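Local coordinates for putative calcium binding protein (Streptomyces coelicolor, PDB 3AKB) that binds calcium ions in EF-hand loops and is thought to take part in prokaryotic calcium-mediated regulation, at residues 52-55 against 56-60; 92-95 against 96-99. The protein carries 2 engineered substitutions. One frame throughout, in Å; residues are numbered along the deposited sequence.

Interaction 1: 52-55 against 56-60; sequences GAEA and LWQGL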
loop_
_atom_site.group_PDB
_atom_site.type_symbol
_atom_site.label_atom_id
_atom_site.label_comp_id
_atom_site.label_asym_id
_atom_site.label_seq_id
_atom_site.Cartn_x
_atom_site.Cartn_y
_atom_site.Cartn_z
ATOM N N GLY A 52 1.148 3.407 -10.885
ATOM C CA GLY A 52 1.252 3.920 -9.516
ATOM C C GLY A 52 2.072 3.019 -8.618
ATOM O O GLY A 52 2.836 3.492 -7.786
ATOM N N ALA A 53 1.930 1.705 -8.808
ATOM C CA ALA A 53 2.683 0.742 -8.013
ATOM C C ALA A 53 4.169 0.868 -8.307
ATOM O O ALA A 53 4.985 0.823 -7.380
ATOM C CB ALA A 53 2.222 -0.673 -8.308
ATOM N N GLU A 54 4.520 1.070 -9.579
ATOM C CA GLU A 54 5.941 1.243 -9.951
ATOM C C GLU A 54 6.512 2.520 -9.315
ATOM O O GLU A 54 7.671 2.536 -8.835
ATOM C CB GLU A 54 6.129 1.237 -11.469
ATOM C CG GLU A 54 7.609 1.126 -11.916
ATOM C CD GLU A 54 8.372 2.441 -11.948
ATOM O OE1 GLU A 54 7.742 3.509 -11.850
ATOM O OE2 GLU A 54 9.623 2.397 -12.079
ATOM N N ALA A 55 5.712 3.584 -9.322
ATOM C CA ALA A 55 6.156 4.843 -8.731
ATOM C C ALA A 55 6.372 4.702 -7.218
ATOM O O ALA A 55 7.304 5.287 -6.669
ATOM C CB ALA A 55 5.145 5.936 -9.036
ATOM N N LEU A 56 5.521 3.920 -6.565
ATOM C CA LEU A 56 5.678 3.711 -5.121
ATOM C C LEU A 56 6.949 2.912 -4.855
ATOM O O LEU A 56 7.675 3.222 -3.920
ATOM C CB LEU A 56 4.448 3.033 -4.520
ATOM C CG LEU A 56 4.419 2.762 -3.009
ATOM C CD1 LEU A 56 4.884 3.973 -2.208
ATOM C CD2 LEU A 56 3.004 2.378 -2.622
ATOM N N TRP A 57 7.187 1.868 -5.648
ATOM C CA TRP A 57 8.430 1.145 -5.567
ATOM C C TRP A 57 9.626 2.093 -5.671
ATOM O O TRP A 57 10.537 2.008 -4.850
ATOM C CB TRP A 57 8.487 0.076 -6.676
ATOM C CG TRP A 57 9.897 -0.302 -7.013
ATOM C CD1 TRP A 57 10.563 -0.027 -8.182
ATOM C CD2 TRP A 57 10.833 -0.997 -6.164
ATOM N NE1 TRP A 57 11.849 -0.530 -8.126
ATOM C CE2 TRP A 57 12.043 -1.117 -6.897
ATOM C CE3 TRP A 57 10.765 -1.534 -4.863
ATOM C CZ2 TRP A 57 13.175 -1.766 -6.373
ATOM C CZ3 TRP A 57 11.907 -2.161 -4.340
ATOM C CH2 TRP A 57 13.090 -2.276 -5.097
ATOM N N GLN A 58 9.634 2.971 -6.676
ATOM C CA GLN A 58 10.768 3.899 -6.832
ATOM C C GLN A 58 10.894 4.810 -5.625
ATOM O O GLN A 58 12.007 5.131 -5.211
ATOM C CB GLN A 58 10.665 4.739 -8.099
ATOM C CG GLN A 58 10.724 3.920 -9.387
ATOM C CD GLN A 58 12.016 3.105 -9.611
ATOM O OE1 GLN A 58 12.082 2.277 -10.535
ATOM N NE2 GLN A 58 13.026 3.311 -8.770
ATOM N N GLY A 59 9.765 5.197 -5.045
ATOM C CA GLY A 59 9.802 6.049 -3.849
ATOM C C GLY A 59 10.440 5.313 -2.690
ATOM O O GLY A 59 11.245 5.875 -1.944
ATOM N N LEU A 60 10.079 4.045 -2.516
ATOM C CA LEU A 60 10.650 3.295 -1.403
ATOM C C LEU A 60 12.118 2.970 -1.641
ATOM O O LEU A 60 12.948 3.104 -0.723
ATOM C CB LEU A 60 9.841 2.020 -1.119
ATOM C CG LEU A 60 10.250 1.240 0.130
ATOM C CD1 LEU A 60 10.133 2.082 1.406
ATOM C CD2 LEU A 60 9.469 -0.050 0.256
#
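A53 and W57 stand one turn apart on helix 44-64, the entering helix of the EF-hand whose loop, with D65, D67, D69, R71 and E76, holds a calcium ion. The helix is regular here: W57 N donates to A53 O at 3.0 Å, nearly straight at 170°, and the same four-residue step joins L56 to G52, Q58 to E54 and G59 to A55. The W57 side chain starts against this backbone. Its CB lies 3.4 Å from E54 O and 3.6 Å from A53 O. CG draws off to 4.0 Å from E54 O, and CD1 lies 3.9 Å from the same oxygen, which approaches the indole at its edge, near the ring plane. With CG anti to the backbone N (chi1 156°), the indole beyond CD1 leaves its own helix for R23 and F26 of helix 23-37 and for I72 of strand 72-73. It lies near two calcium loops, its side chain about 5 Å from those of D22 and D65, and touches no metal. At the helix surface, E54 bends at chi2 (-84°) and turns its carboxylate toward the next turn, where E54 OE2 lies 3.3 Å from Q58 CG.

Interaction 2: 92-95 against 96-99; sequences FAEM and ARPF. Engineered in segment 92-95: M95 (natural residue Ile).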
loop_
_atom_site.group_PDB
_atom_site.type_symbol
_atom_site.label_atom_id
_atom_site.label_comp_id
_atom_site.label_asym_id
_atom_site.label_seq_id
_atom_site.Cartn_x
_atom_site.Cartn_y
_atom_site.Cartn_z
ATOM N N PHE A 92 6.472 10.700 1.930
ATOM C CA PHE A 92 6.388 9.332 1.429
ATOM C C PHE A 92 4.968 9.008 0.956
ATOM O O PHE A 92 4.786 8.454 -0.125
ATOM C CB PHE A 92 6.847 8.309 2.459
ATOM C CG PHE A 92 6.809 6.885 1.942
ATOM C CD1 PHE A 92 7.638 6.484 0.904
ATOM C CD2 PHE A 92 5.955 5.961 2.503
ATOM C CE1 PHE A 92 7.611 5.162 0.438
ATOM C CE2 PHE A 92 5.926 4.620 2.038
ATOM C CZ PHE A 92 6.749 4.238 0.991
ATOM N N ALA A 93 3.966 9.387 1.757
ATOM C CA ALA A 93 2.562 9.176 1.377
ATOM C C ALA A 93 2.214 9.855 0.060
ATOM O O ALA A 93 1.425 9.305 -0.720
ATOM C CB ALA A 93 1.631 9.644 2.478
ATOM N N GLU A 94 2.790 11.034 -0.202
ATOM C CA GLU A 94 2.629 11.654 -1.503
ATOM C C GLU A 94 3.203 10.829 -2.650
ATOM O O GLU A 94 2.639 10.841 -3.750
ATOM C CB GLU A 94 3.175 13.091 -1.544
ATOM C CG GLU A 94 2.375 14.085 -0.716
ATOM C CD GLU A 94 0.881 14.139 -1.076
ATOM O OE1 GLU A 94 0.548 14.118 -2.282
ATOM O OE2 GLU A 94 0.048 14.179 -0.139
ATOM N N MET A 95 4.311 10.124 -2.418
ATOM C CA MET A 95 4.877 9.240 -3.464
ATOM C C MET A 95 3.929 8.068 -3.738
ATOM O O MET A 95 3.915 7.521 -4.848
ATOM C CB MET A 95 6.277 8.745 -3.076
ATOM C CG MET A 95 7.291 9.874 -2.937
ATOM S SD MET A 95 7.989 10.401 -4.520
ATOM C CE MET A 95 9.170 9.135 -4.987
ATOM N N ALA A 96 3.118 7.727 -2.736
ATOM C CA ALA A 96 2.084 6.670 -2.871
ATOM C C ALA A 96 0.752 7.133 -3.436
ATOM O O ALA A 96 -0.116 6.290 -3.749
ATOM C CB ALA A 96 1.826 5.988 -1.540
ATOM N N ARG A 97 0.545 8.443 -3.521
ATOM C CA ARG A 97 -0.758 8.942 -3.904
ATOM C C ARG A 97 -1.211 8.419 -5.289
ATOM O O ARG A 97 -2.359 8.045 -5.433
ATOM C CB ARG A 97 -0.803 10.482 -3.876
ATOM C CG ARG A 97 -2.217 11.000 -3.974
ATOM C CD ARG A 97 -2.286 12.525 -3.979
ATOM N NE ARG A 97 -2.078 13.056 -2.633
ATOM C CZ ARG A 97 -3.029 13.241 -1.731
ATOM N NH1 ARG A 97 -4.281 12.912 -1.982
ATOM N NH2 ARG A 97 -2.712 13.759 -0.557
ATOM N N PRO A 98 -0.322 8.383 -6.306
ATOM C CA PRO A 98 -0.808 7.821 -7.591
ATOM C C PRO A 98 -1.299 6.380 -7.469
ATOM O O PRO A 98 -2.360 6.039 -8.032
ATOM C CB PRO A 98 0.427 7.920 -8.501
ATOM C CG PRO A 98 1.148 9.138 -7.898
ATOM C CD PRO A 98 1.039 8.940 -6.430
ATOM N N PHE A 99 -0.570 5.557 -6.713
ATOM C CA PHE A 99 -1.025 4.188 -6.455
ATOM C C PHE A 99 -2.373 4.178 -5.729
ATOM O O PHE A 99 -3.301 3.464 -6.114
ATOM C CB PHE A 99 0.000 3.409 -5.622
ATOM C CG PHE A 99 -0.463 2.020 -5.238
ATOM C CD1 PHE A 99 -0.524 1.007 -6.193
ATOM C CD2 PHE A 99 -0.841 1.735 -3.925
ATOM C CE1 PHE A 99 -0.955 -0.283 -5.842
ATOM C CE2 PHE A 99 -1.264 0.447 -3.572
ATOM C CZ PHE A 99 -1.315 -0.551 -4.528
HETATM O O HOH W 1 2.291 5.829 -6.200
#
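R97 grips E94 side-on through a two-pronged salt bridge, one turn apart on helix 89-107. R97 NE donates to E94 OE1 at 2.9 Å, and R97 NH2 to the syn lone pair of E94 OE2 at 2.8 Å; the carboxylate and guanidinium planes are only 23° apart. A bend at chi3 (-76°) in R97, after an extended start, lays NE and NH2 along the carboxylate. The third nitrogen, NH1, makes a salt bridge to E151, so a lysine in place of R97 would probably leave at least one of the two acids without its mate and let the E94 carboxylate turn. The helix kinks here: P98 has no N-H to give, and F99 N makes no bond to the turn before. R97 N hydrogen-bonds to E94 O at 3.2 Å, from above the carbonyl plane, and P98 CD packs 3.6 Å from M95 O, M95 being an engineered substitution. A water spans the kink, donating to M95 O at 2.7 Å and accepting from F99 N. Outward from the kink, the helix packs against two others: A93 and R97 rest on V155 of helix 151-161 and A96 on its F158, while F92 and A96 meet L56 of helix 44-64.

Overall arrangement
From the N terminus, the chain runs through the first calcium loop and helix 23-37 before reaching interaction 1 on helix 44-64, which leads into the loop beginning at D65. Strand 72-73 and helix 74-87 follow, and then interaction 2 on helix 89-107, which ends at the next calcium loop, at D108. Each contact closes no more than a helical turn, and the two follow in series without nesting or crossing. They meet in space, their centres 8 Å apart: F99 CB lies 3.6 Å from G52 O, and the engineered M95 packs against G59. Together they join helices 23-37 and 44-64, across helix 89-107, to helix 151-161.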